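Local atomic coordinates of Xaa-Pro dipeptidase (Mycobacterium tuberculosis, PDB entry 5E2C), a protein that probably acts as a metal-dependent aminopeptidase of the prolidase family, represented here by its N-terminal domain alone. Residues D6-Q11 with L41-D46; V28-G33 with G124-L129; D49-T54 with R79-R84. All blocks are in the same frame, centred on the assembly; numbering follows the deposited sequence. Where two conformers were deposited one is given.

Contact 1. Residues D6-Q11 with L41-D46; sequences DKLKAQ and LLVFAD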
loop_
_atom_site.group_PDB
_atom_site.type_symbol
_atom_site.label_atom_id
_atom_site.label_comp_id
_atom_site.label_asym_id
_atom_site.label_seq_id
_atom_site.Cartn_x
_atom_site.Cartn_y
_atom_site.Cartn_z
ATOM N N ASP A 6 20.205 -14.855 -8.940
ATOM C CA ASP A 6 20.595 -14.911 -10.360
ATOM C C ASP A 6 19.394 -15.178 -11.284
ATOM O O ASP A 6 19.287 -14.577 -12.360
ATOM C CB ASP A 6 21.688 -15.962 -10.587
ATOM C CG ASP A 6 23.057 -15.519 -10.066
ATOM O OD1 ASP A 6 23.235 -14.345 -9.674
ATOM O OD2 ASP A 6 23.971 -16.362 -10.052
ATOM N N LYS A 7 18.491 -16.061 -10.886
ATOM C CA LYS A 7 17.274 -16.273 -11.684
ATOM C C LYS A 7 16.450 -14.986 -11.725
ATOM O O LYS A 7 15.897 -14.636 -12.769
ATOM C CB LYS A 7 16.434 -17.427 -11.152
ATOM C CG LYS A 7 17.085 -18.777 -11.342
ATOM C CD LYS A 7 16.164 -19.902 -10.929
ATOM C CE LYS A 7 16.683 -21.251 -11.405
ATOM N NZ LYS A 7 18.073 -21.521 -10.945
ATOM N N LEU A 8 16.370 -14.276 -10.601
ATOM C CA LEU A 8 15.658 -12.999 -10.564
ATOM C C LEU A 8 16.270 -11.984 -11.532
ATOM O O LEU A 8 15.538 -11.309 -12.249
ATOM C CB LEU A 8 15.613 -12.408 -9.158
ATOM C CG LEU A 8 14.838 -11.101 -9.019
ATOM C CD1 LEU A 8 13.391 -11.297 -9.432
ATOM C CD2 LEU A 8 14.929 -10.570 -7.594
ATOM N N LYS A 9 17.595 -11.903 -11.587
ATOM C CA LYS A 9 18.254 -10.966 -12.504
ATOM C C LYS A 9 17.805 -11.194 -13.939
ATOM O O LYS A 9 17.549 -10.239 -14.658
ATOM C CB LYS A 9 19.771 -11.071 -12.417
ATOM C CG LYS A 9 20.311 -10.590 -11.086
ATOM C CD LYS A 9 21.827 -10.558 -11.098
ATOM C CE LYS A 9 22.348 -10.042 -9.772
ATOM N NZ LYS A 9 23.746 -9.590 -9.881
ATOM N N ALA A 10 17.685 -12.449 -14.341
ATOM C CA ALA A 10 17.229 -12.755 -15.692
ATOM C C ALA A 10 15.819 -12.221 -15.924
ATOM O O ALA A 10 15.510 -11.690 -16.999
ATOM C CB ALA A 10 17.274 -14.259 -15.940
ATOM N N GLN A 11 14.948 -12.366 -14.931
ATOM C CA GLN A 11 13.582 -11.868 -15.063
ATOM C C GLN A 11 13.508 -10.332 -15.021
ATOM O O GLN A 11 12.713 -9.718 -15.742
ATOM C CB GLN A 11 12.660 -12.470 -14.007
ATOM C CG GLN A 11 11.195 -12.258 -14.341
ATOM C CD GLN A 11 10.862 -12.780 -15.730
ATOM O OE1 GLN A 11 11.052 -13.959 -16.006
ATOM N NE2 GLN A 11 10.404 -11.889 -16.624
ATOM N N LEU A 41 15.202 -5.368 -0.024
ATOM C CA LEU A 41 16.332 -5.887 -0.774
ATOM C C LEU A 41 16.361 -5.202 -2.137
ATOM O O LEU A 41 15.313 -5.042 -2.775
ATOM C CB LEU A 41 16.179 -7.400 -0.949
ATOM C CG LEU A 41 17.333 -8.126 -1.617
ATOM C CD1 LEU A 41 18.521 -8.146 -0.665
ATOM C CD2 LEU A 41 16.910 -9.530 -1.994
ATOM N N LEU A 42 17.544 -4.754 -2.545
ATOM C CA LEU A 42 17.751 -4.187 -3.895
ATOM C C LEU A 42 18.557 -5.188 -4.736
ATOM O O LEU A 42 19.652 -5.578 -4.347
ATOM C CB LEU A 42 18.493 -2.855 -3.778
ATOM C CG LEU A 42 18.869 -2.118 -5.062
ATOM C CD1 LEU A 42 17.620 -1.809 -5.883
ATOM C CD2 LEU A 42 19.661 -0.850 -4.749
ATOM N N VAL A 43 18.012 -5.625 -5.867
ATOM C CA VAL A 43 18.725 -6.539 -6.748
ATOM C C VAL A 43 18.891 -5.874 -8.104
ATOM O O VAL A 43 17.902 -5.372 -8.660
ATOM C CB VAL A 43 17.950 -7.861 -6.925
ATOM C CG1 VAL A 43 18.681 -8.797 -7.866
ATOM C CG2 VAL A 43 17.762 -8.523 -5.575
ATOM N N PHE A 44 20.129 -5.878 -8.620
ATOM C CA PHE A 44 20.443 -5.275 -9.926
ATOM C C PHE A 44 20.342 -6.289 -11.053
ATOM O O PHE A 44 20.574 -7.474 -10.846
ATOM C CB PHE A 44 21.843 -4.677 -9.937
ATOM C CG PHE A 44 22.059 -3.573 -8.926
ATOM C CD1 PHE A 44 22.507 -3.866 -7.649
ATOM C CD2 PHE A 44 21.820 -2.234 -9.256
ATOM C CE1 PHE A 44 22.720 -2.857 -6.722
ATOM C CE2 PHE A 44 22.025 -1.223 -8.322
ATOM C CZ PHE A 44 22.475 -1.536 -7.056
ATOM N N ALA A 45 20.029 -5.813 -12.260
ATOM C CA ALA A 45 19.949 -6.710 -13.417
ATOM C C ALA A 45 21.347 -7.192 -13.818
ATOM O O ALA A 45 21.528 -8.335 -14.261
ATOM C CB ALA A 45 19.267 -6.021 -14.586
ATOM N N ASP A 46 22.341 -6.331 -13.638
ATOM C CA ASP A 46 23.693 -6.646 -14.096
ATOM C C ASP A 46 24.486 -7.344 -12.978
ATOM O O ASP A 46 23.894 -7.886 -12.043
ATOM C CB ASP A 46 24.378 -5.396 -14.689
ATOM C CG ASP A 46 24.744 -4.346 -13.656
ATOM O OD1 ASP A 46 24.541 -4.548 -12.436
ATOM O OD2 ASP A 46 25.245 -3.280 -14.088
HETATM O O HOH W 1 20.157 -9.635 -15.986
#
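K9 of helix 3-14 lies across the end of strand 40-44, while L8 beside it packs on V43. This is helix-on-sheet packing in the alpha/beta creatinase/prolidase N-terminal domain. The axes of the short segments 6-11 and 41-44 cross at 65°, 8.6 Å apart at their closest. With CG anti to the backbone N (chi1 -178°), L8 carries its branch toward the strand, where CD2 meets V43 CG2 at 4.0 Å. The two side chains run obliquely to each other. L8 is buried between its own helix, I22 of strand 19-22 and L31 of helix 25-32. The K9 chain is extended beyond CG and runs over the carbonyl oxygen of F44, with CG 3.1 Å from F44 O. V43 CG1 flanks the same K9 CG at 4.0 Å. The ammonium then reaches the backbone beyond the strand, where R48 O also accepts a bond from it. D46 OD1 is 5.7 Å from K9 NZ, too far to bond, and pairs instead with R48. A water donates to A45 O at 2.6 Å and weakly to K9 O. NZ itself donates to D46 O at 2.8 Å, in the carbonyl plane, with a C=O...N angle of 153°.

Contact 2. Residues V28-G33 with G124-L129; sequences VRYLSG and GTVESL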
loop_
_atom_site.group_PDB
_atom_site.type_symbol
_atom_site.label_atom_id
_atom_site.label_comp_id
_atom_site.label_asym_id
_atom_site.label_seq_id
_atom_site.Cartn_x
_atom_site.Cartn_y
_atom_site.Cartn_z
ATOM N N VAL A 28 11.649 -11.133 0.284
ATOM C CA VAL A 28 12.948 -10.771 0.847
ATOM C C VAL A 28 13.585 -12.037 1.432
ATOM O O VAL A 28 14.743 -12.340 1.152
ATOM C CB VAL A 28 12.823 -9.685 1.927
ATOM C CG1 VAL A 28 14.132 -9.490 2.666
ATOM C CG2 VAL A 28 12.382 -8.349 1.341
ATOM N N ARG A 29 12.807 -12.771 2.223
ATOM C CA ARG A 29 13.286 -14.005 2.830
ATOM C C ARG A 29 13.725 -15.022 1.767
ATOM O O ARG A 29 14.793 -15.636 1.883
ATOM C CB ARG A 29 12.198 -14.598 3.729
ATOM C CG ARG A 29 12.677 -15.714 4.639
ATOM C CD ARG A 29 11.608 -16.099 5.651
ATOM N NE ARG A 29 10.446 -16.716 5.013
ATOM C CZ ARG A 29 9.223 -16.187 4.979
ATOM N NH1 ARG A 29 8.971 -15.013 5.550
ATOM N NH2 ARG A 29 8.246 -16.839 4.364
ATOM N N TYR A 30 12.911 -15.181 0.722
ATOM C CA TYR A 30 13.206 -16.131 -0.364
ATOM C C TYR A 30 14.554 -15.838 -1.023
ATOM O O TYR A 30 15.352 -16.751 -1.277
ATOM C CB TYR A 30 12.082 -16.098 -1.401
ATOM C CG TYR A 30 12.284 -17.031 -2.552
ATOM C CD1 TYR A 30 12.129 -18.399 -2.387
ATOM C CD2 TYR A 30 12.657 -16.554 -3.802
ATOM C CE1 TYR A 30 12.325 -19.266 -3.442
ATOM C CE2 TYR A 30 12.842 -17.416 -4.875
ATOM C CZ TYR A 30 12.687 -18.772 -4.680
ATOM O OH TYR A 30 12.883 -19.633 -5.729
ATOM N N LEU A 31 14.822 -14.550 -1.259
ATOM C CA LEU A 31 15.998 -14.126 -1.966
ATOM C C LEU A 31 17.259 -13.950 -1.134
ATOM O O LEU A 31 18.339 -13.915 -1.695
ATOM C CB LEU A 31 15.719 -12.787 -2.681
ATOM C CG LEU A 31 14.616 -12.875 -3.741
ATOM C CD1 LEU A 31 14.174 -11.470 -4.118
ATOM C CD2 LEU A 31 15.095 -13.633 -4.955
ATOM N N SER A 32 17.120 -13.792 0.177
ATOM C CA SER A 32 18.263 -13.416 1.010
ATOM C C SER A 32 18.473 -14.314 2.224
ATOM O O SER A 32 19.539 -14.280 2.810
ATOM C CB SER A 32 18.098 -11.989 1.506
ATOM O OG SER A 32 17.108 -11.923 2.524
ATOM N N GLY A 33 17.459 -15.060 2.622
ATOM C CA GLY A 33 17.519 -15.831 3.869
ATOM C C GLY A 33 17.231 -15.007 5.121
ATOM O O GLY A 33 17.139 -15.549 6.232
ATOM N N GLY A 124 4.991 -9.572 -8.872
ATOM C CA GLY A 124 4.921 -10.850 -9.562
ATOM C C GLY A 124 6.265 -11.334 -10.058
ATOM O O GLY A 124 6.410 -12.496 -10.429
ATOM N N THR A 125 7.255 -10.450 -10.073
ATOM C CA THR A 125 8.543 -10.793 -10.636
ATOM C C THR A 125 9.211 -11.889 -9.800
ATOM O O THR A 125 9.709 -12.880 -10.347
ATOM C CB THR A 125 9.449 -9.560 -10.768
ATOM O OG1 THR A 125 8.766 -8.550 -11.518
ATOM C CG2 THR A 125 10.717 -9.908 -11.505
ATOM N N VAL A 126 9.184 -11.744 -8.480
ATOM C CA VAL A 126 9.811 -12.761 -7.636
ATOM C C VAL A 126 8.992 -14.057 -7.648
ATOM O O VAL A 126 9.552 -15.143 -7.704
ATOM C CB VAL A 126 9.979 -12.279 -6.194
ATOM C CG1 VAL A 126 10.703 -13.345 -5.383
ATOM C CG2 VAL A 126 10.701 -10.936 -6.157
ATOM N N GLU A 127 7.668 -13.920 -7.603
ATOM C CA GLU A 127 6.750 -15.057 -7.640
ATOM C C GLU A 127 6.993 -15.909 -8.876
ATOM O O GLU A 127 6.874 -17.137 -8.814
ATOM C CB GLU A 127 5.291 -14.572 -7.621
ATOM C CG GLU A 127 4.815 -14.023 -6.277
ATOM C CD GLU A 127 5.316 -12.610 -5.943
ATOM O OE1 GLU A 127 5.978 -11.963 -6.786
ATOM O OE2 GLU A 127 5.013 -12.128 -4.838
ATOM N N SER A 128 7.362 -15.270 -9.993
ATOM C CA SER A 128 7.594 -15.990 -11.252
ATOM C C SER A 128 8.680 -17.068 -11.139
ATOM O O SER A 128 8.776 -17.947 -11.996
ATOM C CB SER A 128 7.957 -15.014 -12.381
ATOM O OG SER A 128 9.292 -14.539 -12.252
ATOM N N LEU A 129 9.508 -16.974 -10.102
ATOM C CA LEU A 129 10.587 -17.934 -9.879
ATOM C C LEU A 129 10.152 -19.230 -9.167
ATOM O O LEU A 129 10.866 -20.230 -9.214
ATOM C CB LEU A 129 11.702 -17.265 -9.061
ATOM C CG LEU A 129 12.220 -15.895 -9.499
ATOM C CD1 LEU A 129 13.228 -15.376 -8.486
ATOM C CD2 LEU A 129 12.838 -15.926 -10.887
#
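The nearest CA atoms of 28-33 and 124-129, those of L31 and V126, are 8.5 Å apart, so the contact is made mainly by side chains. Residues 28-32 are the last turn of helix 25-32, and G33 leaves the helix with positive phi (81°). Near that end, S32 OG donates to V28 O at 2.8 Å, from above the carbonyl plane, and also bonds to F34 N. Segment 124-129 turns tightly after strand 118-121 and becomes 3-10 at 127-129. Inside this turn S128 OG donates to T125 O at 2.6 Å. No hydrogen bond joins the two segments themselves, but E127 OE2 is bonded to N27 ND2, just before 28-33 on the same helix.

Y30, L31, V126 and L129 form the apolar contact. L31 and V126 point at each other tip to tip: L31 CD1 lies 4.1 Å from V126 CG2 and equally close to CG1. V126 CG1 also serves the tyrosine, 4.1 Å from Y30 CD2. This methyl approaches the ring obliquely, and the valine and the tyrosine run side by side with opposite headings. In the creatinase/prolidase N-terminal domain seen here, helices 3-14 and 25-32 pack against the sheet, and the C-terminal turn fits beside them. L8 of helix 3-14 touches both L31 and T125, and I22 of strand 19-22 touches L31 and V126.

Y30 holds its ring toward the turn because CG is anti to the backbone N (chi1 -180°). L129 then comes to the ring edge, where its CD1 sits near the ring plane, 4.2 Å from Y30 CE2. R130, the next residue, makes a cation-pi contact with the same ring. L129 CD1 also lies 4.4 Å from L31 CD2.

Contact 3. Residues D49-T54 with R79-R84; sequences DAVLAT and RYLAGR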
loop_
_atom_site.group_PDB
_atom_site.type_symbol
_atom_site.label_atom_id
_atom_site.label_comp_id
_atom_site.label_asym_id
_atom_site.label_seq_id
_atom_site.Cartn_x
_atom_site.Cartn_y
_atom_site.Cartn_z
ATOM N N ASP A 49 26.198 -6.661 -6.945
ATOM C CA ASP A 49 25.624 -7.460 -5.875
ATOM C C ASP A 49 24.451 -6.750 -5.215
ATOM O O ASP A 49 24.358 -5.509 -5.196
ATOM C CB ASP A 49 26.666 -7.770 -4.799
ATOM C CG ASP A 49 27.804 -8.642 -5.307
ATOM O OD1 ASP A 49 27.575 -9.540 -6.159
ATOM O OD2 ASP A 49 28.930 -8.437 -4.819
ATOM N N ALA A 50 23.574 -7.570 -4.647
ATOM C CA ALA A 50 22.371 -7.091 -3.982
ATOM C C ALA A 50 22.688 -6.388 -2.668
ATOM O O ALA A 50 23.734 -6.614 -2.060
ATOM C CB ALA A 50 21.416 -8.251 -3.751
ATOM N N VAL A 51 21.787 -5.508 -2.244
ATOM C CA VAL A 51 21.951 -4.786 -0.982
ATOM C C VAL A 51 20.717 -5.037 -0.116
ATOM O O VAL A 51 19.578 -4.813 -0.567
ATOM C CB VAL A 51 22.146 -3.267 -1.220
ATOM C CG1 VAL A 51 22.421 -2.553 0.090
ATOM C CG2 VAL A 51 23.263 -3.013 -2.237
ATOM N N LEU A 52 20.940 -5.504 1.118
ATOM C CA LEU A 52 19.861 -5.695 2.093
ATOM C C LEU A 52 19.825 -4.486 3.015
ATOM O O LEU A 52 20.867 -3.985 3.395
ATOM C CB LEU A 52 20.108 -6.969 2.904
ATOM C CG LEU A 52 19.075 -7.349 3.962
ATOM C CD1 LEU A 52 17.790 -7.828 3.311
ATOM C CD2 LEU A 52 19.649 -8.464 4.825
ATOM N N ALA A 53 18.632 -3.997 3.335
ATOM C CA ALA A 53 18.460 -2.961 4.338
ATOM C C ALA A 53 17.484 -3.429 5.404
ATOM O O ALA A 53 16.424 -4.013 5.107
ATOM C CB ALA A 53 17.977 -1.660 3.717
ATOM N N THR A 54 17.857 -3.178 6.650
ATOM C CA THR A 54 16.984 -3.433 7.789
ATOM C C THR A 54 17.261 -2.395 8.858
ATOM O O THR A 54 18.062 -1.502 8.656
ATOM C CB THR A 54 17.147 -4.875 8.318
ATOM O OG1 THR A 54 16.155 -5.123 9.321
ATOM C CG2 THR A 54 18.522 -5.098 8.901
ATOM N N ARG A 79 12.954 3.329 1.155
ATOM C CA ARG A 79 13.417 4.630 0.733
ATOM C C ARG A 79 14.941 4.685 0.581
ATOM O O ARG A 79 15.471 5.197 -0.404
ATOM C CB ARG A 79 12.946 5.651 1.755
ATOM C CG ARG A 79 13.167 7.058 1.338
ATOM C CD ARG A 79 13.182 7.968 2.542
ATOM N NE ARG A 79 13.562 9.276 2.068
ATOM C CZ ARG A 79 14.811 9.662 1.812
ATOM N NH1 ARG A 79 15.853 8.854 2.040
ATOM N NH2 ARG A 79 15.014 10.883 1.336
ATOM N N TYR A 80 15.655 4.153 1.568
ATOM C CA TYR A 80 17.099 4.085 1.480
ATOM C C TYR A 80 17.568 3.372 0.227
ATOM O O TYR A 80 18.441 3.869 -0.492
ATOM C CB TYR A 80 17.673 3.393 2.717
ATOM C CG TYR A 80 19.142 3.170 2.552
ATOM C CD1 TYR A 80 20.039 4.217 2.759
ATOM C CD2 TYR A 80 19.639 1.949 2.137
ATOM C CE1 TYR A 80 21.383 4.037 2.562
ATOM C CE2 TYR A 80 20.991 1.757 1.949
ATOM C CZ TYR A 80 21.859 2.812 2.174
ATOM O OH TYR A 80 23.203 2.641 1.995
ATOM N N LEU A 81 16.976 2.208 -0.052
ATOM C CA LEU A 81 17.369 1.429 -1.216
ATOM C C LEU A 81 17.004 2.076 -2.549
ATOM O O LEU A 81 17.792 2.004 -3.498
ATOM C CB LEU A 81 16.833 -0.001 -1.139
ATOM C CG LEU A 81 17.504 -0.818 -0.031
ATOM C CD1 LEU A 81 16.853 -2.199 0.077
ATOM C CD2 LEU A 81 19.006 -0.968 -0.232
ATOM N N ALA A 82 15.850 2.726 -2.621
ATOM C CA ALA A 82 15.520 3.495 -3.815
ATOM C C ALA A 82 16.576 4.590 -4.030
ATOM O O ALA A 82 17.021 4.803 -5.157
ATOM C CB ALA A 82 14.135 4.088 -3.734
ATOM N N GLY A 83 17.004 5.250 -2.959
ATOM C CA GLY A 83 18.044 6.269 -3.075
ATOM C C GLY A 83 19.359 5.696 -3.578
ATOM O O GLY A 83 20.021 6.293 -4.435
ATOM N N ARG A 84 19.730 4.523 -3.077
ATOM C CA ARG A 84 20.902 3.803 -3.570
ATOM C C ARG A 84 20.784 3.480 -5.052
ATOM O O ARG A 84 21.749 3.642 -5.795
ATOM C CB ARG A 84 21.130 2.516 -2.767
ATOM C CG ARG A 84 21.694 2.748 -1.377
ATOM C CD ARG A 84 23.199 3.027 -1.388
ATOM N NE ARG A 84 24.010 1.921 -1.911
ATOM C CZ ARG A 84 24.582 0.949 -1.189
ATOM N NH1 ARG A 84 24.448 0.895 0.141
ATOM N NH2 ARG A 84 25.316 0.028 -1.805
#
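R84 NH1 donates to Y80 OH at 2.8 Å, one turn back on helix 77-87, and the bonded pair leans over strand 51-54. The N-H...O angle is 161°. The hydroxyl oxygen lies at the guanidinium edge, in its plane. The arginine gets there by folding back, bent at both chi2 and chi3. Its other terminal nitrogen, NH2, forms a salt bridge with E70 of the neighbouring strand 70-73. Two partners thus fix the rotation of the group.

V51 of the strand touches both nitrogens. Its CG2 is 3.7 Å from R84 NH2, approaching the guanidinium obliquely, and its CG1 is 4.0 Å from R84 NH1. The valine stands roughly perpendicular to the arginine side chain.

Deeper in the contact the partner is L81. With CG anti to the carbonyl carbon (chi1 -69°), it sends its two methyls to different strand residues: CD2 meets V51 CG1 at 3.8 Å, while CD1 meets A53 CB at 3.8 Å. Y80 adds a looser contact, with ring atom CD2 4.3 Å from A53 CB.

The helix lies on one side of the mixed sheet of this alpha/beta domain, running roughly antiparallel to strand 51-54, with 150° between the short axes. L81 also touches A40 and L42, so it spans two adjacent strands. No hydrogen bond links the strand to the helix segment directly. The grip between them is therefore apolar packing, while Y80 and E70 hold the guanidinium beside V51 and E70 probably balances its charge.

In the fold
Contact 3 is the most buried, and contacts 1 and 2 are partly buried. Contacts 1 and 3 share the sheet: strands 40-44 and 51-54 are neighbours in it. They use opposite faces. A40 and L42 meet L81 of helix 77-87, while L41 and V43 face helices 25-32 and 3-14. Contacts 1 and 2 join on that second face, where L8 and L41 meet L31. Contact 3 lies within the span closed by contact 2. The chemistry differs with place. Contact 1 adds a lysine-to-backbone bond at its more exposed K9-D46 end. Contact 2 is apolar between its segments and more open at Y30 and L129. Contact 3 sets an anchored arginine beside its apolar core.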